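Local coordinates for protein phage related exonuclease (Haemophilus somnus 129PT, PDB 3K93) that probably degrades DNA as a phage-type exonuclease of the lambda-exonuclease-like group, using a metal site on a central beta sheet, at residues Lys107-Thr112 and Trp148-Ala153; Tyr144-Asp149 and Ile194-Glu199; Gln152-Phe157 and Ile189-Ile194; Glu69-Leu74 and Val158-Pro163. All blocks are in the same frame, centred on the assembly; numbering follows the deposited sequence.

How the interactions relate
Interactions 1 and 3 use opposite edges of strand 152-158: interaction 1 is a parallel pairing with strand 108-114, interaction 3 an antiparallel one with strand 189-195. Both are partly buried and rest on backbone bonds, and the first leads along its strand to the sodium ion. Interaction 2 lies at the surface, where the end of helix 137-148 meets the chain leaving strand 189-195 through an arginine, a water and a selenomethionine. Interaction 4, beyond the far end of strand 152-158, is the buried contact of the four and almost wholly apolar. It touches interactions 1 and 3 but lies about 26 Å, centre to centre, from interaction 2.

Interaction 1. Residues Lys107-Thr112 and Trp148-Ala153; sequences KLIIDT and WDCDQA. With NA (sodium ion), chain B.
With chi1 at -63°, Ile109 turns CG1 away from its carbonyl carbon, and the bend at chi2 carries CD1 up to Trp148 CB at 3.8 Å; Cys150 has a similar first torsion (-73°), which lays SG 3.9 Å from Ile109 CG1. The isoleucine and tryptophan side chains meet at about a right angle. Next to them, on the same sheet face, Ile109 pairs with Ala153 across the parallel strands, while Leu108 and Gln152 pair on the other face, where Leu108 CD1 lies 3.6 Å from Gln152 CG. The ladder begins at Lys107 O, which takes two N-H groups: Gln152 N at 3.2 Å, almost in line with the carbonyl, and Asp151 N at 2.9 Å, tilted out of its plane. Ile109 N then donates to Gln152 O (3.0 Å, 164° at the hydrogen). Lys107 and Leu108 both face Val103 as a G1 beta bulge. Asp149 closes helix 137-148 with a Schellman motif, and strand 152-158 starts a few residues later. Helices 125-135 and 137-148 link the parallel strands in a beta-alpha-beta crossover. The bent Lys107 chain runs obliquely past Asp151; its NZ makes a long salt bridge to OD2, 3.8 Å, and a water joins NZ weakly to Asp151 OD1. Further along strand 108-114, Asp111 OD1 and Thr112 O bind sodium together with Asp100 and three waters, an arrangement consistent with the metal site of PD-(D/E)XK nucleases. Backbone bonds and apolar packing thus hold the strand leading to the metal; the exposed ion pair, long and partly water-bridged, probably contributes less.

Interaction 2. Residues Tyr144-Asp149 and Ile194-Glu199; sequences YMWLWD and IQRDNE
Arg196 and Met145 carry most of this surface contact, with Ile194 adding a smaller apolar patch. Arg196 runs out straight from CG to NE, CG lying anti to the backbone N (chi1 179°), and so spans the gap to the last turn of helix 137-148. There its NH1 meets Met145 O at the guanidinium edge, 3.0 Å away, but the bond is bent and weak; the same nitrogen also donates to Cys150 O. NH2 holds a water (2.9 Å) that lies in the guanidinium plane and 2.6 Å from both Trp146 O and Asp149 OD1; more acceptors surround it than it has protons, so these links may be shared. NE gives a hydrogen bond to a lone pair of Asn198 OD1, 2.8 Å away, which, with the NH1 and NH2 partners, probably limits rotation of the group. The helix end it meets is a Schellman motif, with Asp149 in positive phi, whereas the partner segment leads from strand 189-195 into helix 198-221, whose N-cap is Asp197; the contact thus joins a helix C-terminus to a strand-to-helix turn. Next to the arginine's stem, Met145, modelled as selenomethionine, lies against the backbone of this turn: SE is 3.5 Å from Arg196 N and 3.8 Å from Arg196 CB. A bend at chi3 (-86°) turns its methyl CE toward Ile194, 3.9 Å from Ile194 CG2 and 3.7 Å from Ile194 O.

Interaction 3. Residues Gln152-Phe157 and Ile189-Ile194; sequences QAQIDF and ITTVII
Asp156 and Thr191 stand side by side, pointing the same way from a non-hydrogen-bonded pair, and Thr191 OG1 donates to Asp156 OD1 across 2.6 Å. The hydroxyl arrives from above the carboxylate plane, about 43° out of it. Ile189 CD1 packs 3.7 Å from Asp156 OD2, whose polar partners are Arg79, in a salt bridge, and Ser75 OG. The buried carboxylate is therefore held through both oxygens, and the arginine probably favours its charged form. Gln154 lies on this same face: its CB packs 3.8 Å from Thr191 CG2, its stem runs alongside Ile193, and its OE1 accepts from Arg79.

Except for Thr190, whose hydroxyl bonds to the carbonyls of Pro122 and Phe123, the side chains on the opposite face are apolar. Ile155 CD1 reaches Ile194 CG1 at 3.9 Å. Phe157 receives Ile155 CG2 over one face near the rim, while Val192 CG2 lies in the ring plane, 4.0 Å from CE2. Behind these contacts stands an antiparallel ladder, in which Ala153 with Ile194, Ile155 with Val192 and Phe157 with Thr190 each exchange two backbone bonds; Ile155 N to Val192 O is 2.8 Å long and nearly straight at 169°. CA-H groups of Gln154 and Thr191 also contact Val192 O and Ile155 O, which already accept a backbone N-H.

Strand 189-195 is the outermost strand of the four-stranded sheet within this chain, and strand 152-158 sits between it and strand 108-114. Helices 125-135 and 137-148 pack on the face of Ile155, whereas helix 68-79 supplies Ser75 and Arg79 to the face of Asp156.

Interaction 4. Residues Glu69-Leu74 and Val158-Pro163; sequences EQAIKL and VLFPTP
Phe160 slides its ring against helix 68-79, overlapping the backbone of one turn and three of its side chains. The edge near CE2 meets Ala71, whose CA lies near the ring plane, 3.7 Å from Phe160 CE2, and whose CB is 4.0 Å from Phe160 CE2. CZ comes up to Gln70 O, also at 3.7 Å; that carbonyl already accepts from Leu74 N, so the ring packs beside the bond. Over one face, toward the rim, sits Gln70 OE1, 3.9 Å from Phe160 CD1. The amide is turned 63° from the ring plane, not stacked flat upon it.

Leu74, one turn further on, has CG anti to the backbone N (chi1 -178°). Together with chi2 near 54°, this carries CD2 outward from the helix to Phe160 CZ, 3.9 Å away, the two side chains passing in opposite directions. Val158 touches Ala71 and Leu74 in the same apolar patch, although its two modelled conformers make finer contacts doubtful. The contact is thus van der Waals packing of a phenylalanine onto a helix surface bearing an alanine.

At the end of strand 152-158, Val158 bonds to the backbone of Lys113 and Ser115, pairing with strand 108-114. Ala71 also touches Thr112 and Cys114, so helix 68-79 packs on that strand as well as on the loop. Beyond Phe160 the chain passes helix 59-66, where Lys63 donates to Phe160 O and Thr162 OG1, and packs Pro161 and Thr162 on helix 173-181.

Interaction 1. Residues Lys107-Thr112 and Trp148-Ala153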
# COMPACT_ATOMS: atom_id res chain seq x y z
N LYS A 107 -30.93 -2.87 -26.62
CA LYS A 107 -30.50 -3.95 -25.71
C LYS A 107 -29.17 -3.55 -25.05
O LYS A 107 -28.17 -4.30 -25.08
CB LYS A 107 -30.40 -5.28 -26.48
CG LYS A 107 -31.74 -5.71 -27.14
CD LYS A 107 -32.34 -6.93 -26.50
CE LYS A 107 -32.00 -8.22 -27.27
NZ LYS A 107 -31.87 -9.40 -26.35
N LEU A 108 -29.17 -2.35 -24.49
CA LEU A 108 -27.94 -1.66 -24.08
C LEU A 108 -28.07 -1.12 -22.67
O LEU A 108 -29.09 -0.48 -22.37
CB LEU A 108 -27.65 -0.48 -25.02
CG LEU A 108 -26.54 0.52 -24.68
CD1 LEU A 108 -25.20 -0.16 -24.69
CD2 LEU A 108 -26.59 1.69 -25.70
N ILE A 109 -27.03 -1.35 -21.85
CA ILE A 109 -26.85 -0.66 -20.58
C ILE A 109 -25.75 0.38 -20.74
O ILE A 109 -24.71 0.12 -21.34
CB ILE A 109 -26.41 -1.64 -19.47
CG1 ILE A 109 -27.48 -2.68 -19.21
CG2 ILE A 109 -26.06 -0.90 -18.16
CD1 ILE A 109 -28.72 -2.11 -18.49
N ILE A 110 -25.96 1.57 -20.19
CA ILE A 110 -24.90 2.55 -20.07
C ILE A 110 -24.67 2.81 -18.63
O ILE A 110 -25.62 2.87 -17.86
CB ILE A 110 -25.22 3.86 -20.79
CG1 ILE A 110 -25.39 3.61 -22.28
CG2 ILE A 110 -24.06 4.85 -20.59
CD1 ILE A 110 -26.19 4.74 -23.01
N ASP A 111 -23.40 2.94 -18.26
CA ASP A 111 -22.99 3.29 -16.92
C ASP A 111 -22.01 4.49 -16.97
O ASP A 111 -21.03 4.47 -17.73
CB ASP A 111 -22.32 2.10 -16.23
CG ASP A 111 -22.34 2.23 -14.71
OD1 ASP A 111 -21.48 2.97 -14.17
OD2 ASP A 111 -23.23 1.65 -14.03
N THR A 112 -22.27 5.51 -16.16
CA THR A 112 -21.43 6.67 -16.09
C THR A 112 -20.47 6.55 -14.89
O THR A 112 -20.89 6.22 -13.78
CB THR A 112 -22.27 7.94 -15.92
OG1 THR A 112 -23.07 7.83 -14.74
CG2 THR A 112 -23.17 8.20 -17.13
N TRP A 148 -30.97 -7.20 -16.89
CA TRP A 148 -31.78 -6.40 -17.83
C TRP A 148 -31.89 -7.02 -19.22
O TRP A 148 -32.41 -6.40 -20.11
CB TRP A 148 -31.22 -4.96 -17.94
CG TRP A 148 -31.90 -4.01 -17.04
CD1 TRP A 148 -33.01 -3.30 -17.33
CD2 TRP A 148 -31.54 -3.68 -15.69
NE1 TRP A 148 -33.37 -2.53 -16.26
CE2 TRP A 148 -32.49 -2.75 -15.24
CE3 TRP A 148 -30.50 -4.06 -14.83
CZ2 TRP A 148 -32.45 -2.20 -13.96
CZ3 TRP A 148 -30.46 -3.52 -13.57
CH2 TRP A 148 -31.43 -2.61 -13.13
N ASP A 149 -31.43 -8.27 -19.38
CA ASP A 149 -31.53 -8.99 -20.66
C ASP A 149 -30.98 -8.19 -21.83
O ASP A 149 -31.65 -8.05 -22.84
CB ASP A 149 -32.98 -9.42 -20.96
CG ASP A 149 -33.47 -10.56 -20.06
OD1 ASP A 149 -32.72 -11.52 -19.78
OD2 ASP A 149 -34.65 -10.52 -19.66
N CYS A 150 -29.76 -7.67 -21.68
CA CYS A 150 -29.12 -6.85 -22.70
C CYS A 150 -27.94 -7.56 -23.31
O CYS A 150 -27.32 -8.44 -22.71
CB CYS A 150 -28.62 -5.52 -22.10
SG CYS A 150 -29.93 -4.32 -21.71
N ASP A 151 -27.60 -7.12 -24.51
CA ASP A 151 -26.51 -7.67 -25.31
C ASP A 151 -25.23 -6.90 -25.18
O ASP A 151 -24.18 -7.46 -25.46
CB ASP A 151 -26.90 -7.71 -26.80
CG ASP A 151 -27.95 -8.74 -27.09
OD1 ASP A 151 -28.09 -9.69 -26.27
OD2 ASP A 151 -28.64 -8.60 -28.12
N GLN A 152 -25.30 -5.63 -24.81
CA GLN A 152 -24.09 -4.85 -24.62
C GLN A 152 -24.22 -3.80 -23.54
O GLN A 152 -25.31 -3.47 -23.12
CB GLN A 152 -23.55 -4.28 -25.95
CG GLN A 152 -24.23 -3.10 -26.56
CD GLN A 152 -23.25 -2.27 -27.47
OE1 GLN A 152 -23.21 -1.05 -27.37
NE2 GLN A 152 -22.46 -2.95 -28.31
N ALA A 153 -23.06 -3.36 -23.06
CA ALA A 153 -22.92 -2.32 -22.04
C ALA A 153 -21.83 -1.37 -22.53
O ALA A 153 -20.88 -1.79 -23.20
CB ALA A 153 -22.51 -2.92 -20.67
NA NA B . -22.24 4.72 -12.47
O HOH W 1 -30.03 -11.10 -24.50
O HOH W 2 -22.81 2.39 -11.39
O HOH W 3 -23.81 6.60 -11.45
O HOH W 4 -20.62 4.75 -10.80

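Interaction 2. Residues Tyr144-Asp149 and Ile194-Glu199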
# COMPACT_ATOMS: atom_id res chain seq x y z
N TYR A 144 -25.33 -6.35 -14.82
CA TYR A 144 -26.49 -5.58 -15.30
C TYR A 144 -27.09 -6.16 -16.57
O TYR A 144 -28.32 -6.13 -16.76
CB TYR A 144 -26.13 -4.12 -15.55
CG TYR A 144 -25.70 -3.29 -14.34
CD1 TYR A 144 -26.29 -3.47 -13.11
CD2 TYR A 144 -24.76 -2.27 -14.47
CE1 TYR A 144 -25.94 -2.72 -12.02
CE2 TYR A 144 -24.39 -1.49 -13.36
CZ TYR A 144 -25.00 -1.73 -12.13
OH TYR A 144 -24.67 -1.00 -11.01
N MSE A 145 -26.26 -6.64 -17.49
CA MSE A 145 -26.78 -7.19 -18.73
C MSE A 145 -27.62 -8.45 -18.44
O MSE A 145 -28.61 -8.73 -19.12
CB MSE A 145 -25.65 -7.52 -19.72
CG MSE A 145 -25.07 -6.30 -20.38
SE MSE A 145 -23.78 -6.71 -21.76
CE MSE A 145 -22.13 -6.89 -20.71
N TRP A 146 -27.22 -9.19 -17.42
CA TRP A 146 -27.95 -10.37 -16.98
C TRP A 146 -29.32 -9.96 -16.43
O TRP A 146 -30.32 -10.45 -16.88
CB TRP A 146 -27.16 -11.10 -15.91
CG TRP A 146 -27.72 -12.36 -15.52
CD1 TRP A 146 -28.67 -13.11 -16.19
CD2 TRP A 146 -27.37 -13.11 -14.38
NE1 TRP A 146 -28.92 -14.26 -15.52
CE2 TRP A 146 -28.14 -14.29 -14.39
CE3 TRP A 146 -26.47 -12.89 -13.33
CZ2 TRP A 146 -28.02 -15.25 -13.42
CZ3 TRP A 146 -26.36 -13.84 -12.37
CH2 TRP A 146 -27.13 -15.01 -12.40
N LEU A 147 -29.33 -8.98 -15.53
CA LEU A 147 -30.55 -8.53 -14.90
C LEU A 147 -31.49 -7.83 -15.84
O LEU A 147 -32.70 -7.87 -15.61
CB LEU A 147 -30.24 -7.61 -13.72
CG LEU A 147 -29.67 -8.23 -12.46
CD1 LEU A 147 -29.11 -7.16 -11.54
CD2 LEU A 147 -30.74 -9.06 -11.72
N TRP A 148 -30.97 -7.20 -16.89
CA TRP A 148 -31.78 -6.40 -17.83
C TRP A 148 -31.89 -7.02 -19.22
O TRP A 148 -32.41 -6.40 -20.11
CB TRP A 148 -31.22 -4.96 -17.94
CG TRP A 148 -31.90 -4.01 -17.04
CD1 TRP A 148 -33.01 -3.30 -17.33
CD2 TRP A 148 -31.54 -3.68 -15.69
NE1 TRP A 148 -33.37 -2.53 -16.26
CE2 TRP A 148 -32.49 -2.75 -15.24
CE3 TRP A 148 -30.50 -4.06 -14.83
CZ2 TRP A 148 -32.45 -2.20 -13.96
CZ3 TRP A 148 -30.46 -3.52 -13.57
CH2 TRP A 148 -31.43 -2.61 -13.13
N ASP A 149 -31.43 -8.27 -19.38
CA ASP A 149 -31.53 -8.99 -20.66
C ASP A 149 -30.98 -8.19 -21.83
O ASP A 149 -31.65 -8.05 -22.84
CB ASP A 149 -32.98 -9.42 -20.96
CG ASP A 149 -33.47 -10.56 -20.06
OD1 ASP A 149 -32.72 -11.52 -19.78
OD2 ASP A 149 -34.65 -10.52 -19.66
N ILE A 194 -18.54 -3.22 -23.59
CA ILE A 194 -18.42 -4.58 -23.07
C ILE A 194 -19.51 -5.44 -23.72
O ILE A 194 -20.69 -5.10 -23.61
CB ILE A 194 -18.61 -4.62 -21.53
CG1 ILE A 194 -17.67 -3.62 -20.81
CG2 ILE A 194 -18.36 -6.01 -21.00
CD1 ILE A 194 -16.18 -4.01 -20.85
N GLN A 195 -19.14 -6.53 -24.41
CA GLN A 195 -20.11 -7.44 -25.00
C GLN A 195 -20.61 -8.40 -23.91
O GLN A 195 -19.85 -8.80 -23.07
CB GLN A 195 -19.48 -8.27 -26.15
CG GLN A 195 -18.98 -7.47 -27.36
CD GLN A 195 -20.06 -6.57 -27.94
OE1 GLN A 195 -21.24 -6.92 -27.93
NE2 GLN A 195 -19.66 -5.40 -28.43
N ARG A 196 -21.90 -8.76 -23.96
CA ARG A 196 -22.46 -9.79 -23.06
C ARG A 196 -21.65 -11.05 -23.24
O ARG A 196 -21.32 -11.39 -24.34
CB ARG A 196 -23.90 -10.09 -23.45
CG ARG A 196 -24.57 -11.14 -22.59
CD ARG A 196 -25.88 -11.57 -23.18
NE ARG A 196 -26.58 -12.44 -22.25
CZ ARG A 196 -27.43 -12.05 -21.30
NH1 ARG A 196 -27.79 -10.77 -21.16
NH2 ARG A 196 -27.98 -12.96 -20.51
N ASP A 197 -21.30 -11.73 -22.16
CA ASP A 197 -20.51 -12.94 -22.26
C ASP A 197 -21.13 -13.94 -21.33
O ASP A 197 -20.89 -13.87 -20.12
CB ASP A 197 -19.05 -12.65 -21.90
CG ASP A 197 -18.17 -13.91 -21.88
OD1 ASP A 197 -18.68 -15.06 -21.93
OD2 ASP A 197 -16.93 -13.72 -21.80
N ASN A 198 -21.93 -14.85 -21.90
CA ASN A 198 -22.69 -15.84 -21.12
C ASN A 198 -21.83 -16.79 -20.30
O ASN A 198 -22.27 -17.26 -19.26
CB ASN A 198 -23.66 -16.65 -22.02
CG ASN A 198 -24.75 -15.77 -22.63
OD1 ASN A 198 -25.25 -14.84 -22.00
ND2 ASN A 198 -25.09 -16.03 -23.88
N GLU A 199 -20.61 -17.06 -20.74
CA GLU A 199 -19.66 -17.83 -19.92
C GLU A 199 -19.25 -17.05 -18.68
O GLU A 199 -19.10 -17.64 -17.61
CB GLU A 199 -18.42 -18.26 -20.72
CG GLU A 199 -18.70 -19.49 -21.64
CD GLU A 199 -17.46 -19.95 -22.40
OE1 GLU A 199 -16.35 -19.41 -22.12
OE2 GLU A 199 -17.59 -20.84 -23.28
O HOH W 5 -30.24 -11.69 -19.17

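Interaction 3. Residues Gln152-Phe157 and Ile189-Ile194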
# COMPACT_ATOMS: atom_id res chain seq x y z
N GLN A 152 -25.30 -5.63 -24.81
CA GLN A 152 -24.09 -4.85 -24.62
C GLN A 152 -24.22 -3.80 -23.54
O GLN A 152 -25.31 -3.47 -23.12
CB GLN A 152 -23.55 -4.28 -25.95
CG GLN A 152 -24.23 -3.10 -26.56
CD GLN A 152 -23.25 -2.27 -27.47
OE1 GLN A 152 -23.21 -1.05 -27.37
NE2 GLN A 152 -22.46 -2.95 -28.31
N ALA A 153 -23.06 -3.36 -23.06
CA ALA A 153 -22.92 -2.32 -22.04
C ALA A 153 -21.83 -1.37 -22.53
O ALA A 153 -20.88 -1.79 -23.20
CB ALA A 153 -22.51 -2.92 -20.67
N GLN A 154 -21.98 -0.10 -22.20
CA GLN A 154 -20.98 0.88 -22.49
C GLN A 154 -20.69 1.67 -21.24
O GLN A 154 -21.60 2.22 -20.65
CB GLN A 154 -21.47 1.78 -23.63
CG GLN A 154 -21.65 1.04 -24.95
CD GLN A 154 -22.12 1.94 -26.03
OE1 GLN A 154 -21.91 3.13 -25.97
NE2 GLN A 154 -22.78 1.38 -27.03
N ILE A 155 -19.43 1.70 -20.83
CA ILE A 155 -19.02 2.41 -19.63
C ILE A 155 -18.51 3.75 -20.11
O ILE A 155 -17.52 3.81 -20.84
CB ILE A 155 -17.89 1.67 -18.89
CG1 ILE A 155 -18.31 0.26 -18.51
CG2 ILE A 155 -17.45 2.43 -17.66
CD1 ILE A 155 -17.13 -0.68 -18.26
N ASP A 156 -19.21 4.81 -19.74
CA ASP A 156 -18.81 6.19 -20.07
C ASP A 156 -18.01 6.78 -18.89
O ASP A 156 -18.59 7.19 -17.87
CB ASP A 156 -20.06 7.05 -20.28
CG ASP A 156 -20.71 6.85 -21.66
OD1 ASP A 156 -20.18 6.13 -22.55
OD2 ASP A 156 -21.76 7.49 -21.86
N PHE A 157 -16.69 6.79 -19.00
CA PHE A 157 -15.82 7.50 -18.08
C PHE A 157 -15.91 8.97 -18.48
O PHE A 157 -15.61 9.31 -19.63
CB PHE A 157 -14.38 7.03 -18.23
CG PHE A 157 -14.16 5.65 -17.75
CD1 PHE A 157 -14.01 5.39 -16.41
CD2 PHE A 157 -14.08 4.60 -18.63
CE1 PHE A 157 -13.80 4.11 -15.96
CE2 PHE A 157 -13.86 3.31 -18.18
CZ PHE A 157 -13.74 3.07 -16.86
N ILE A 189 -14.85 12.50 -22.29
CA ILE A 189 -15.64 11.28 -22.19
C ILE A 189 -14.86 10.21 -22.94
O ILE A 189 -14.47 10.43 -24.07
CB ILE A 189 -17.12 11.44 -22.71
CG1 ILE A 189 -17.86 10.10 -22.66
CG2 ILE A 189 -17.18 12.03 -24.08
CD1 ILE A 189 -19.38 10.21 -22.81
N THR A 190 -14.60 9.08 -22.29
CA THR A 190 -14.02 7.92 -22.94
C THR A 190 -14.91 6.76 -22.62
O THR A 190 -15.21 6.50 -21.44
CB THR A 190 -12.59 7.62 -22.46
OG1 THR A 190 -11.76 8.75 -22.72
CG2 THR A 190 -11.98 6.39 -23.21
N THR A 191 -15.36 6.05 -23.68
CA THR A 191 -16.34 4.97 -23.56
C THR A 191 -15.69 3.60 -23.81
O THR A 191 -14.90 3.48 -24.73
CB THR A 191 -17.50 5.16 -24.57
OG1 THR A 191 -18.22 6.35 -24.24
CG2 THR A 191 -18.48 3.97 -24.49
N VAL A 192 -15.98 2.60 -22.97
CA VAL A 192 -15.51 1.23 -23.17
C VAL A 192 -16.74 0.34 -23.39
O VAL A 192 -17.68 0.39 -22.63
CB VAL A 192 -14.71 0.72 -21.97
CG1 VAL A 192 -14.34 -0.79 -22.12
CG2 VAL A 192 -13.46 1.58 -21.75
N ILE A 193 -16.74 -0.44 -24.46
CA ILE A 193 -17.88 -1.25 -24.86
C ILE A 193 -17.62 -2.66 -24.35
O ILE A 193 -16.58 -3.21 -24.63
CB ILE A 193 -18.03 -1.31 -26.43
CG1 ILE A 193 -18.24 0.10 -27.01
CG2 ILE A 193 -19.17 -2.20 -26.85
CD1 ILE A 193 -18.02 0.20 -28.58
N ILE A 194 -18.54 -3.22 -23.59
CA ILE A 194 -18.42 -4.58 -23.07
C ILE A 194 -19.51 -5.44 -23.72
O ILE A 194 -20.69 -5.10 -23.61
CB ILE A 194 -18.61 -4.62 -21.53
CG1 ILE A 194 -17.67 -3.62 -20.81
CG2 ILE A 194 -18.36 -6.01 -21.00
CD1 ILE A 194 -16.18 -4.01 -20.85

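Interaction 4. Residues Glu69-Leu74 and Val158-Pro163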
# COMPACT_ATOMS: atom_id res chain seq x y z
N GLU A 69 -26.77 13.49 -12.86
CA GLU A 69 -27.68 14.01 -13.89
C GLU A 69 -26.90 14.54 -15.09
O GLU A 69 -27.18 14.14 -16.22
CB GLU A 69 -28.70 15.05 -13.34
CG GLU A 69 -28.60 15.42 -11.84
N GLN A 70 -25.92 15.41 -14.86
CA GLN A 70 -25.01 15.89 -15.90
C GLN A 70 -24.33 14.76 -16.67
O GLN A 70 -24.18 14.86 -17.88
CB GLN A 70 -23.90 16.73 -15.31
CG GLN A 70 -24.34 18.04 -14.73
CD GLN A 70 -23.17 18.91 -14.38
OE1 GLN A 70 -22.21 19.03 -15.16
NE2 GLN A 70 -23.24 19.55 -13.19
N ALA A 71 -23.91 13.70 -15.98
CA ALA A 71 -23.27 12.58 -16.66
C ALA A 71 -24.24 11.94 -17.66
O ALA A 71 -23.87 11.68 -18.80
CB ALA A 71 -22.75 11.52 -15.66
N ILE A 72 -25.47 11.71 -17.21
CA ILE A 72 -26.47 11.06 -18.04
C ILE A 72 -26.83 11.92 -19.25
O ILE A 72 -27.00 11.39 -20.34
CB ILE A 72 -27.71 10.66 -17.23
CG1 ILE A 72 -27.34 9.48 -16.32
CG2 ILE A 72 -28.89 10.28 -18.16
CD1 ILE A 72 -28.41 9.13 -15.32
N LYS A 73 -26.87 13.24 -19.06
CA LYS A 73 -27.09 14.15 -20.18
C LYS A 73 -25.94 14.05 -21.18
O LYS A 73 -26.19 14.01 -22.36
CB LYS A 73 -27.31 15.61 -19.73
CG LYS A 73 -28.79 15.94 -19.33
N LEU A 74 -24.71 13.99 -20.73
CA LEU A 74 -23.58 13.86 -21.67
C LEU A 74 -23.63 12.50 -22.42
O LEU A 74 -23.34 12.41 -23.63
CB LEU A 74 -22.24 14.03 -20.95
CG LEU A 74 -20.95 13.97 -21.79
CD1 LEU A 74 -20.96 14.94 -22.98
CD2 LEU A 74 -19.71 14.21 -20.92
N VAL A 158 -16.32 9.82 -17.53
CA VAL A 158 -16.56 11.24 -17.77
C VAL A 158 -15.87 12.11 -16.71
O VAL A 158 -15.97 11.84 -15.50
CB VAL A 158 -18.06 11.53 -17.82
CG1 VAL A 158 -18.67 10.92 -19.07
CG2 VAL A 158 -18.76 11.02 -16.58
N LEU A 159 -15.15 13.12 -17.18
CA LEU A 159 -14.44 14.08 -16.31
C LEU A 159 -15.13 15.42 -16.38
O LEU A 159 -15.13 16.09 -17.44
CB LEU A 159 -12.97 14.25 -16.75
CG LEU A 159 -12.18 15.23 -15.88
CD1 LEU A 159 -12.13 14.77 -14.40
CD2 LEU A 159 -10.74 15.50 -16.45
N PHE A 160 -15.73 15.82 -15.25
CA PHE A 160 -16.25 17.14 -15.08
C PHE A 160 -15.39 17.81 -14.02
O PHE A 160 -14.75 17.13 -13.22
CB PHE A 160 -17.70 17.09 -14.55
CG PHE A 160 -18.69 16.44 -15.48
CD1 PHE A 160 -19.11 17.09 -16.63
CD2 PHE A 160 -19.23 15.20 -15.19
CE1 PHE A 160 -20.01 16.52 -17.49
CE2 PHE A 160 -20.18 14.62 -16.07
CZ PHE A 160 -20.56 15.29 -17.22
N PRO A 161 -15.46 19.13 -13.94
CA PRO A 161 -14.83 19.81 -12.80
C PRO A 161 -15.41 19.34 -11.49
O PRO A 161 -16.61 19.03 -11.42
CB PRO A 161 -15.20 21.29 -13.01
CG PRO A 161 -15.72 21.40 -14.34
CD PRO A 161 -16.15 20.07 -14.83
N THR A 162 -14.59 19.30 -10.44
CA THR A 162 -15.04 18.87 -9.14
C THR A 162 -15.87 20.00 -8.52
O THR A 162 -15.42 21.12 -8.49
CB THR A 162 -13.83 18.49 -8.24
OG1 THR A 162 -13.16 17.37 -8.84
CG2 THR A 162 -14.26 18.10 -6.82
N PRO A 163 -17.09 19.70 -8.05
CA PRO A 163 -17.92 20.73 -7.38
C PRO A 163 -17.19 21.31 -6.18
O PRO A 163 -16.55 20.56 -5.43
CB PRO A 163 -19.15 19.95 -6.90
CG PRO A 163 -19.15 18.66 -7.62
CD PRO A 163 -17.79 18.41 -8.17